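PDB 2A22: vacuolar protein sorting 29 from Cryptosporidium parvum, which probably acts in vesicular protein sorting and transport and has a calcineurin-like phosphoesterase fold. Local coordinates for residues Lys55-Ser67 and Val109-Gly121. Numbering follows the deposited sequence.
Sequences KINYVLCTGNVCS and VQIGEFKIGLMHG
The two beta-sheets of a metallophosphoesterase sandwich meet where Tyr58 and Leu60 point at the hairpin 109-119. At one end the Ile111 side chain lies across a face of the Tyr58 ring, a CH-pi contact with CD1 3.7 Å from the ring centroid. Beside it Leu60 divides its methyls, CD2 to Val109 CG1 on one hairpin strand (3.8 Å) and CD1 to Ile116 CG2 on the other. Leu118 follows, with CD2 3.5 Å from Cys61 O and CD1 against Thr62 CG2. In this alpha-beta-beta-alpha architecture the strands meet through largely apolar side chains, and the one direct hydrogen bond between the segments lies just past their ends. There CG anti to the backbone N (chi1 -178°) brings the His120 ring to Thr62, and ND1 donates to Thr62 O at 2.8 Å. The acceptor lies in the ring plane, which should help set the ring's rotation, with NE2 hydrogen-bonded to His149 ND1. The Asn64 amide is turned 58° from the His120 ring; its ND2 lies 3.3 Å from His120 CE1 but hydrogen-bonds to Asp87 OD1. Asp87, His120 and His149 are consistent with an empty metal site, of the kind phosphoesterase relatives use to hold metal ions.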
ATOM      1  N   LYS A  55      -1.672   5.987  16.018  1.00 26.45           N
ATOM      2  CA  LYS A  55      -3.025   5.888  15.540  1.00 26.57           C
ATOM      3  C   LYS A  55      -3.188   4.879  14.401  1.00 24.40           C
ATOM      4  O   LYS A  55      -4.299   4.469  14.119  1.00 20.15           O
ATOM      5  CB  LYS A  55      -3.523   7.282  15.116  1.00 28.75           C
ATOM      6  CG  LYS A  55      -3.580   8.292  16.268  1.00 36.54           C
ATOM      7  CD  LYS A  55      -3.331   9.765  15.801  1.00 37.23           C
ATOM      8  CE  LYS A  55      -3.558  10.774  16.933  1.00 36.59           C
ATOM      9  NZ  LYS A  55      -4.957  10.709  17.496  1.00 39.08           N
ATOM     10  N   ILE A  56      -2.092   4.484  13.744  1.00 21.84           N
ATOM     11  CA  ILE A  56      -2.202   3.506  12.653  1.00 19.27           C
ATOM     12  C   ILE A  56      -2.628   2.171  13.251  1.00 19.56           C
ATOM     13  O   ILE A  56      -1.908   1.623  14.099  1.00 18.31           O
ATOM     14  CB  ILE A  56      -0.875   3.347  11.892  1.00 17.53           C
ATOM     15  CG1 ILE A  56      -0.521   4.645  11.156  1.00 16.71           C
ATOM     16  CG2 ILE A  56      -0.943   2.141  10.929  1.00 15.35           C
ATOM     17  CD1 ILE A  56       0.936   4.711  10.727  1.00 18.79           C
ATOM     18  N   ASN A  57      -3.791   1.662  12.827  1.00 16.82           N
ATOM     19  CA  ASN A  57      -4.267   0.377  13.328  1.00 17.52           C
ATOM     20  C   ASN A  57      -4.442  -0.676  12.221  1.00 17.14           C
ATOM     21  O   ASN A  57      -4.923  -1.777  12.487  1.00 18.34           O
ATOM     22  CB  ASN A  57      -5.543   0.528  14.201  1.00 14.30           C
ATOM     23  CG  ASN A  57      -6.748   0.946  13.391  1.00 15.83           C
ATOM     24  OD1 ASN A  57      -6.616   1.623  12.374  1.00 17.72           O
ATOM     25  ND2 ASN A  57      -7.931   0.505  13.800  1.00 16.34           N
ATOM     26  N   TYR A  58      -4.043  -0.319  10.995  1.00 18.93           N
ATOM     27  CA  TYR A  58      -3.995  -1.239   9.844  1.00 19.10           C
ATOM     28  C   TYR A  58      -2.874  -0.842   8.893  1.00 19.98           C
ATOM     29  O   TYR A  58      -2.633   0.331   8.676  1.00 19.96           O
ATOM     30  CB  TYR A  58      -5.291  -1.224   9.043  1.00 20.00           C
ATOM     31  CG  TYR A  58      -6.453  -1.955   9.666  1.00 21.55           C
ATOM     32  CD1 TYR A  58      -7.299  -1.303  10.578  1.00 21.36           C
ATOM     33  CD2 TYR A  58      -6.726  -3.293   9.326  1.00 22.63           C
ATOM     34  CE1 TYR A  58      -8.401  -1.958  11.162  1.00 21.05           C
ATOM     35  CE2 TYR A  58      -7.818  -3.968   9.906  1.00 23.22           C
ATOM     36  CZ  TYR A  58      -8.649  -3.285  10.821  1.00 20.69           C
ATOM     37  OH  TYR A  58      -9.723  -3.927  11.398  1.00 20.98           O
ATOM     38  N   VAL A  59      -2.196  -1.844   8.343  1.00 20.26           N
ATOM     39  CA  VAL A  59      -1.189  -1.656   7.330  1.00 17.04           C
ATOM     40  C   VAL A  59      -1.591  -2.576   6.208  1.00 17.29           C
ATOM     41  O   VAL A  59      -1.788  -3.748   6.444  1.00 16.55           O
ATOM     42  CB  VAL A  59       0.233  -2.071   7.813  1.00 16.95           C
ATOM     43  CG1 VAL A  59       1.278  -1.952   6.660  1.00 13.10           C
ATOM     44  CG2 VAL A  59       0.673  -1.245   9.000  1.00 13.56           C
ATOM     45  N   LEU A  60      -1.752  -2.023   4.999  1.00 16.83           N
ATOM     46  CA  LEU A  60      -1.956  -2.823   3.789  1.00 16.93           C
ATOM     47  C   LEU A  60      -0.780  -2.625   2.847  1.00 15.58           C
ATOM     48  O   LEU A  60      -0.589  -1.565   2.251  1.00 14.82           O
ATOM     49  CB  LEU A  60      -3.279  -2.493   3.105  1.00 17.76           C
ATOM     50  CG  LEU A  60      -4.514  -2.475   4.020  1.00 21.24           C
ATOM     51  CD1 LEU A  60      -5.733  -1.983   3.224  1.00 14.32           C
ATOM     52  CD2 LEU A  60      -4.750  -3.833   4.645  1.00 21.31           C
ATOM     53  N   CYS A  61       0.034  -3.652   2.744  1.00 17.68           N
ATOM     54  CA  CYS A  61       1.299  -3.532   2.032  1.00 15.34           C
ATOM     55  C   CYS A  61       1.221  -4.222   0.690  1.00 16.03           C
ATOM     56  O   CYS A  61       0.877  -5.401   0.620  1.00 17.44           O
ATOM     57  CB  CYS A  61       2.433  -4.121   2.868  1.00 18.78           C
ATOM     58  SG  CYS A  61       4.011  -4.112   1.982  1.00 17.77           S
ATOM     59  N   THR A  62       1.559  -3.481  -0.371  1.00 16.81           N
ATOM     60  CA  THR A  62       1.378  -3.944  -1.754  1.00 18.08           C
ATOM     61  C   THR A  62       2.458  -4.939  -2.242  1.00 18.71           C
ATOM     62  O   THR A  62       2.392  -5.414  -3.379  1.00 18.29           O
ATOM     63  CB  THR A  62       1.293  -2.759  -2.710  1.00 17.17           C
ATOM     64  OG1 THR A  62       2.433  -1.888  -2.497  1.00 19.09           O
ATOM     65  CG2 THR A  62      -0.054  -1.995  -2.463  1.00 12.30           C
ATOM     66  N   GLY A  63       3.418  -5.253  -1.383  1.00 15.43           N
ATOM     67  CA  GLY A  63       4.461  -6.201  -1.723  1.00 17.33           C
ATOM     68  C   GLY A  63       5.764  -5.545  -2.146  1.00 17.64           C
ATOM     69  O   GLY A  63       5.944  -4.322  -2.002  1.00 16.63           O
ATOM     70  N   ASN A  64       6.676  -6.363  -2.668  1.00 15.64           N
ATOM     71  CA  ASN A  64       8.057  -5.923  -2.896  1.00 16.53           C
ATOM     72  C   ASN A  64       8.695  -5.195  -1.709  1.00 15.89           C
ATOM     73  O   ASN A  64       9.371  -4.164  -1.867  1.00 16.68           O
ATOM     74  CB  ASN A  64       8.187  -5.147  -4.208  1.00 14.92           C
ATOM     75  CG  ASN A  64       8.210  -6.064  -5.400  1.00 16.11           C
ATOM     76  OD1 ASN A  64       8.309  -7.284  -5.244  1.00 18.79           O
ATOM     77  ND2 ASN A  64       8.109  -5.501  -6.597  1.00 21.13           N
ATOM     78  N   VAL A  65       8.423  -5.724  -0.516  1.00 15.18           N
ATOM     79  CA  VAL A  65       9.172  -5.366   0.693  1.00 16.85           C
ATOM     80  C   VAL A  65      10.627  -5.845   0.547  1.00 18.67           C
ATOM     81  O   VAL A  65      11.551  -5.100   0.866  1.00 17.95           O
ATOM     82  CB  VAL A  65       8.534  -6.003   1.939  1.00 16.82           C
ATOM     83  CG1 VAL A  65       9.356  -5.695   3.178  1.00 17.49           C
ATOM     84  CG2 VAL A  65       7.079  -5.521   2.098  1.00 15.84           C
ATOM     85  N   CYS A  66      10.788  -7.094   0.065  1.00 17.97           N
ATOM     86  CA  CYS A  66      12.078  -7.714  -0.326  1.00 17.02           C
ATOM     87  C   CYS A  66      13.058  -8.029   0.803  1.00 17.31           C
ATOM     88  O   CYS A  66      13.906  -8.909   0.662  1.00 18.55           O
ATOM     89  CB  CYS A  66      12.783  -6.888  -1.415  1.00 18.67           C
ATOM     90  SG  CYS A  66      11.826  -6.673  -2.936  1.00 17.13           S
ATOM     91  N   SER A  67      12.946  -7.307   1.911  1.00 18.41           N
ATOM     92  CA  SER A  67      13.847  -7.457   3.051  1.00 18.85           C
ATOM     93  C   SER A  67      13.089  -7.983   4.263  1.00 19.40           C
ATOM     94  O   SER A  67      12.107  -7.354   4.729  1.00 18.99           O
ATOM     95  CB  SER A  67      14.472  -6.098   3.405  1.00 18.22           C
ATOM     96  OG  SER A  67      15.005  -6.115   4.713  1.00 20.14           O
ATOM     97  N   VAL A 109     -10.020  -7.310   2.928  1.00 22.25           N
ATOM     98  CA  VAL A 109     -10.164  -7.106   4.371  1.00 24.03           C
ATOM     99  C   VAL A 109     -11.241  -6.080   4.635  1.00 23.34           C
ATOM    100  O   VAL A 109     -11.323  -5.062   3.928  1.00 24.84           O
ATOM    101  CB  VAL A 109      -8.796  -6.769   5.073  1.00 25.57           C
ATOM    102  CG1 VAL A 109      -8.116  -5.646   4.398  1.00 25.10           C
ATOM    103  CG2 VAL A 109      -8.976  -6.461   6.545  1.00 27.92           C
ATOM    104  N   GLN A 110     -12.097  -6.378   5.610  1.00 21.73           N
ATOM    105  CA  GLN A 110     -13.188  -5.473   5.970  1.00 23.92           C
ATOM    106  C   GLN A 110     -12.627  -4.501   7.000  1.00 21.31           C
ATOM    107  O   GLN A 110     -12.189  -4.916   8.054  1.00 21.48           O
ATOM    108  CB  GLN A 110     -14.375  -6.275   6.544  1.00 26.20           C
ATOM    109  CG  GLN A 110     -15.614  -5.455   6.941  1.00 26.93           C
ATOM    110  CD  GLN A 110     -16.381  -4.920   5.753  1.00 32.67           C
ATOM    111  OE1 GLN A 110     -16.891  -3.803   5.788  1.00 37.28           O
ATOM    112  NE2 GLN A 110     -16.467  -5.704   4.696  1.00 31.10           N
ATOM    113  N   ILE A 111     -12.580  -3.219   6.657  1.00 19.85           N
ATOM    114  CA  ILE A 111     -12.186  -2.187   7.625  1.00 20.42           C
ATOM    115  C   ILE A 111     -13.326  -1.174   7.735  1.00 20.10           C
ATOM    116  O   ILE A 111     -13.643  -0.487   6.764  1.00 21.69           O
ATOM    117  CB  ILE A 111     -10.822  -1.505   7.267  1.00 20.07           C
ATOM    118  CG1 ILE A 111      -9.742  -2.567   6.991  1.00 16.40           C
ATOM    119  CG2 ILE A 111     -10.377  -0.547   8.390  1.00 17.09           C
ATOM    120  CD1 ILE A 111      -8.342  -1.973   6.666  1.00 17.13           C
ATOM    121  N   GLY A 112     -13.973  -1.142   8.900  1.00 20.78           N
ATOM    122  CA  GLY A 112     -15.185  -0.350   9.100  1.00 20.59           C
ATOM    123  C   GLY A 112     -16.229  -0.649   8.031  1.00 23.29           C
ATOM    124  O   GLY A 112     -16.633  -1.801   7.842  1.00 23.62           O
ATOM    125  N   GLU A 113     -16.665   0.384   7.320  1.00 21.76           N
ATOM    126  CA  GLU A 113     -17.694   0.206   6.309  1.00 23.28           C
ATOM    127  C   GLU A 113     -17.122  -0.267   4.975  1.00 23.45           C
ATOM    128  O   GLU A 113     -17.884  -0.460   4.040  1.00 21.31           O
ATOM    129  CB  GLU A 113     -18.477   1.519   6.076  1.00 24.93           C
ATOM    130  CG  GLU A 113     -19.165   2.058   7.316  1.00 21.85           C
ATOM    131  CD  GLU A 113     -20.024   1.003   7.974  1.00 20.86           C
ATOM    132  OE1 GLU A 113     -20.951   0.518   7.325  1.00 21.26           O
ATOM    133  OE2 GLU A 113     -19.779   0.664   9.134  1.00 19.82           O
ATOM    134  N   PHE A 114     -15.800  -0.431   4.880  1.00 20.94           N
ATOM    135  CA  PHE A 114     -15.190  -0.691   3.564  1.00 23.23           C
ATOM    136  C   PHE A 114     -14.522  -2.055   3.419  1.00 22.85           C
ATOM    137  O   PHE A 114     -13.784  -2.488   4.297  1.00 24.99           O
ATOM    138  CB  PHE A 114     -14.225   0.451   3.186  1.00 22.82           C
ATOM    139  CG  PHE A 114     -14.898   1.777   3.155  1.00 23.80           C
ATOM    140  CD1 PHE A 114     -15.535   2.215   1.990  1.00 24.12           C
ATOM    141  CD2 PHE A 114     -14.985   2.554   4.318  1.00 18.32           C
ATOM    142  CE1 PHE A 114     -16.220   3.440   1.971  1.00 25.03           C
ATOM    143  CE2 PHE A 114     -15.664   3.766   4.324  1.00 18.19           C
ATOM    144  CZ  PHE A 114     -16.297   4.213   3.143  1.00 22.78           C
ATOM    145  N   LYS A 115     -14.819  -2.719   2.309  1.00 22.97           N
ATOM    146  CA  LYS A 115     -14.145  -3.944   1.892  1.00 24.85           C
ATOM    147  C   LYS A 115     -12.979  -3.464   1.040  1.00 22.60           C
ATOM    148  O   LYS A 115     -13.161  -2.755   0.034  1.00 21.88           O
ATOM    149  CB  LYS A 115     -15.100  -4.784   1.037  1.00 24.81           C
ATOM    150  CG  LYS A 115     -15.165  -6.261   1.348  1.00 32.96           C
ATOM    151  CD  LYS A 115     -16.455  -6.872   0.739  1.00 32.27           C
ATOM    152  CE  LYS A 115     -16.282  -8.348   0.304  1.00 40.80           C
ATOM    153  NZ  LYS A 115     -17.356  -8.796  -0.676  1.00 36.61           N
ATOM    154  N   ILE A 116     -11.775  -3.850   1.434  1.00 22.41           N
ATOM    155  CA  ILE A 116     -10.590  -3.368   0.751  1.00 22.10           C
ATOM    156  C   ILE A 116      -9.802  -4.515   0.110  1.00 21.78           C
ATOM    157  O   ILE A 116      -9.378  -5.464   0.799  1.00 23.87           O
ATOM    158  CB  ILE A 116      -9.722  -2.514   1.703  1.00 22.91           C
ATOM    159  CG1 ILE A 116     -10.643  -1.543   2.476  1.00 23.71           C
ATOM    160  CG2 ILE A 116      -8.595  -1.810   0.915  1.00 20.73           C
ATOM    161  CD1 ILE A 116      -9.947  -0.430   3.268  1.00 24.32           C
ATOM    162  N   GLY A 117      -9.600  -4.411  -1.205  1.00 20.62           N
ATOM    163  CA  GLY A 117      -8.796  -5.383  -1.942  1.00 18.23           C
ATOM    164  C   GLY A 117      -7.347  -4.922  -1.998  1.00 18.74           C
ATOM    165  O   GLY A 117      -7.084  -3.725  -2.164  1.00 19.35           O
ATOM    166  N   LEU A 118      -6.426  -5.871  -1.850  1.00 16.79           N
ATOM    167  CA  LEU A 118      -4.976  -5.621  -1.827  1.00 16.81           C
ATOM    168  C   LEU A 118      -4.248  -6.664  -2.693  1.00 19.54           C
ATOM    169  O   LEU A 118      -4.426  -7.871  -2.492  1.00 18.94           O
ATOM    170  CB  LEU A 118      -4.447  -5.720  -0.402  1.00 15.97           C
ATOM    171  CG  LEU A 118      -2.923  -5.588  -0.237  1.00 12.40           C
ATOM    172  CD1 LEU A 118      -2.509  -4.139  -0.503  1.00 11.25           C
ATOM    173  CD2 LEU A 118      -2.558  -6.031   1.188  1.00 11.26           C
ATOM    174  N   MET A 119      -3.477  -6.201  -3.676  1.00 18.64           N
ATOM    175  CA  MET A 119      -2.715  -7.099  -4.519  1.00 24.70           C
ATOM    176  C   MET A 119      -1.530  -6.348  -5.124  1.00 22.42           C
ATOM    177  O   MET A 119      -1.585  -5.149  -5.245  1.00 19.42           O
ATOM    178  CB  MET A 119      -3.606  -7.727  -5.603  1.00 22.76           C
ATOM    179  CG  MET A 119      -4.282  -6.731  -6.545  1.00 27.73           C
ATOM    180  SD  MET A 119      -5.103  -7.524  -7.977  1.00 38.52           S
ATOM    181  CE  MET A 119      -4.343  -9.148  -7.901  1.00 25.12           C
ATOM    182  N   HIS A 120      -0.462  -7.054  -5.493  1.00 21.58           N
ATOM    183  CA  HIS A 120       0.721  -6.377  -5.988  1.00 21.53           C
ATOM    184  C   HIS A 120       0.490  -5.553  -7.273  1.00 22.31           C
ATOM    185  O   HIS A 120       1.007  -4.439  -7.397  1.00 21.85           O
ATOM    186  CB  HIS A 120       1.932  -7.327  -6.121  1.00 22.43           C
ATOM    187  CG  HIS A 120       3.167  -6.625  -6.585  1.00 21.42           C
ATOM    188  ND1 HIS A 120       3.798  -5.660  -5.825  1.00 18.80           N
ATOM    189  CD2 HIS A 120       3.837  -6.681  -7.761  1.00 20.08           C
ATOM    190  CE1 HIS A 120       4.819  -5.168  -6.507  1.00 23.84           C
ATOM    191  NE2 HIS A 120       4.862  -5.767  -7.687  1.00 20.70           N
ATOM    192  N   GLY A 121      -0.280  -6.085  -8.217  1.00 20.02           N
ATOM    193  CA  GLY A 121      -0.618  -5.321  -9.419  1.00 21.71           C
ATOM    194  C   GLY A 121      -0.001  -5.787 -10.724  1.00 25.77           C
ATOM    195  O   GLY A 121      -0.431  -5.382 -11.810  1.00 24.90           O
TER
HETATM  196  O   HOH W   1     -10.939  -6.555   9.560  1.00 44.29           O